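Local coordinates for McyG protein (Microcystis aeruginosa PCC 7806, PDB 4R0M), which probably activates phenylalanine or a related phenylpropanoid as its adenylate for loading onto a carrier protein domain in microcystin biosynthesis, at residues T101-Y106 with N110-K115. Residues are numbered along the deposited sequence; the frame is centred on the assembly and turned at random.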
loop_
_atom_site.group_PDB
_atom_site.type_symbol
_atom_site.label_atom_id
_atom_site.label_comp_id
_atom_site.label_asym_id
_atom_site.label_seq_id
_atom_site.Cartn_x
_atom_site.Cartn_y
_atom_site.Cartn_z
ATOM N N THR A 101 -0.014 6.050 -9.524
ATOM C CA THR A 101 -0.443 4.764 -10.059
ATOM C C THR A 101 -0.620 4.852 -11.571
ATOM O O THR A 101 -1.217 5.802 -12.080
ATOM C CB THR A 101 -1.768 4.306 -9.407
ATOM O OG1 THR A 101 -1.609 4.260 -7.983
ATOM C CG2 THR A 101 -2.192 2.921 -9.908
ATOM N N VAL A 102 -0.068 3.871 -12.277
ATOM C CA VAL A 102 -0.285 3.724 -13.710
ATOM C C VAL A 102 -1.721 3.251 -13.941
ATOM O O VAL A 102 -2.155 2.254 -13.362
ATOM C CB VAL A 102 0.740 2.746 -14.332
ATOM C CG1 VAL A 102 0.301 2.284 -15.717
ATOM C CG2 VAL A 102 2.119 3.395 -14.396
ATOM N N ALA A 103 -2.454 3.993 -14.767
ATOM C CA ALA A 103 -3.854 3.691 -15.065
ATOM C C ALA A 103 -4.004 2.361 -15.803
ATOM O O ALA A 103 -3.115 1.984 -16.572
ATOM C CB ALA A 103 -4.474 4.822 -15.873
ATOM N N PRO A 104 -5.119 1.636 -15.558
ATOM C CA PRO A 104 -5.416 0.408 -16.310
ATOM C C PRO A 104 -5.624 0.683 -17.798
ATOM O O PRO A 104 -5.317 -0.171 -18.631
ATOM C CB PRO A 104 -6.708 -0.114 -15.663
ATOM C CG PRO A 104 -7.273 1.038 -14.904
ATOM C CD PRO A 104 -6.100 1.872 -14.482
ATOM N N SER A 105 -6.144 1.867 -18.117
ATOM C CA SER A 105 -6.186 2.370 -19.493
ATOM C C SER A 105 -6.243 3.895 -19.483
ATOM O O SER A 105 -6.593 4.502 -18.470
ATOM C CB SER A 105 -7.372 1.786 -20.271
ATOM O OG SER A 105 -8.605 2.260 -19.767
ATOM N N TYR A 106 -5.899 4.509 -20.611
ATOM C CA TYR A 106 -5.863 5.965 -20.717
ATOM C C TYR A 106 -6.894 6.516 -21.706
ATOM O O TYR A 106 -6.923 7.720 -21.982
ATOM C CB TYR A 106 -4.439 6.440 -21.053
ATOM C CG TYR A 106 -3.482 6.294 -19.888
ATOM C CD1 TYR A 106 -2.800 5.097 -19.667
ATOM C CD2 TYR A 106 -3.275 7.344 -18.992
ATOM C CE1 TYR A 106 -1.934 4.953 -18.595
ATOM C CE2 TYR A 106 -2.408 7.210 -17.914
ATOM C CZ TYR A 106 -1.739 6.013 -17.723
ATOM O OH TYR A 106 -0.881 5.866 -16.660
ATOM N N ASN A 110 -11.458 6.222 -15.510
ATOM C CA ASN A 110 -11.009 5.557 -14.278
ATOM C C ASN A 110 -10.361 6.524 -13.284
ATOM O O ASN A 110 -9.918 7.610 -13.662
ATOM C CB ASN A 110 -10.067 4.381 -14.587
ATOM C CG ASN A 110 -8.761 4.824 -15.220
ATOM O OD1 ASN A 110 -7.894 5.388 -14.553
ATOM N ND2 ASN A 110 -8.609 4.556 -16.510
ATOM N N SER A 111 -10.301 6.115 -12.017
ATOM C CA SER A 111 -9.829 6.980 -10.935
ATOM C C SER A 111 -8.354 7.370 -11.060
ATOM O O SER A 111 -7.963 8.459 -10.634
ATOM C CB SER A 111 -10.091 6.333 -9.575
ATOM O OG SER A 111 -9.338 5.145 -9.430
ATOM N N ALA A 112 -7.549 6.485 -11.648
ATOM C CA ALA A 112 -6.122 6.738 -11.836
ATOM C C ALA A 112 -5.856 7.839 -12.863
ATOM O O ALA A 112 -4.960 8.663 -12.673
ATOM C CB ALA A 112 -5.394 5.456 -12.215
ATOM N N VAL A 113 -6.641 7.848 -13.942
ATOM C CA VAL A 113 -6.596 8.922 -14.940
ATOM C C VAL A 113 -6.980 10.266 -14.312
ATOM O O VAL A 113 -6.332 11.282 -14.574
ATOM C CB VAL A 113 -7.499 8.603 -16.160
ATOM C CG1 VAL A 113 -7.832 9.859 -16.959
ATOM C CG2 VAL A 113 -6.834 7.569 -17.056
ATOM N N LYS A 114 -8.022 10.256 -13.478
ATOM C CA LYS A 114 -8.496 11.460 -12.787
ATOM C C LYS A 114 -7.459 11.996 -11.805
ATOM O O LYS A 114 -7.249 13.205 -11.714
ATOM C CB LYS A 114 -9.815 11.188 -12.053
ATOM C CG LYS A 114 -11.026 11.078 -12.967
ATOM C CD LYS A 114 -12.214 10.442 -12.255
ATOM C CE LYS A 114 -13.335 10.124 -13.235
ATOM N NZ LYS A 114 -14.449 9.370 -12.595
ATOM N N LYS A 115 -6.814 11.085 -11.078
ATOM C CA LYS A 115 -5.771 11.444 -10.122
ATOM C C LYS A 115 -4.592 12.107 -10.838
ATOM O O LYS A 115 -4.118 13.161 -10.415
ATOM C CB LYS A 115 -5.314 10.210 -9.346
ATOM C CG LYS A 115 -4.658 10.519 -8.010
ATOM C CD LYS A 115 -4.152 9.247 -7.354
ATOM C CE LYS A 115 -3.709 9.501 -5.925
ATOM N NZ LYS A 115 -3.138 8.274 -5.305
HETATM O O HOH W 1 -2.738 7.875 -10.900
#
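Ala103 and Ala112 meet methyl to methyl, CB to CB at 3.8 Å, with their CA atoms 5.0 Å apart, a close approach that suits the small alanine side chain on both sides. Val113 fills the next position: with CG1 anti to the backbone N (chi1 161°), its CG2 lies beside that N and reaches CB of Ala103 and, obliquely, CD2 of the Tyr106 ring at 4.1 Å. That ring also carries CB of Ala103 over one face, toward its rim, while Tyr106 OH accepts a hydrogen bond from Ala103 N at 3.1 Å. An aromatic long enough to fold back over its own loop suits this place, and helix 135-144 packs against the same tyrosine. The loop links strand 96-99, at the edge of the four-stranded parallel sheet, to helix 111-122 in the adenylation domain of this ANL-family enzyme.

Pro104 lays CD 3.9 Å from OD1 of Asn110, the helix N-cap. Asn110 OD1 accepts from Val113 N at 2.8 Å, with the donor tilted 33° from the carbonyl plane; Asn110 ND2 donates to Ser105 O at 2.8 Å, with that oxygen close to the plane of the amide. One amide thus caps the helix and ties down the loop, an acceptor and a donor on a single short stem. A leucine in its place would probably leave Val113 N and Ser105 O without these mates, loosening the loop from the helix start. At the other end, a water donates to both Thr101 O and Ala112 O, while the hydroxyl of Thr101 turns to Asp225.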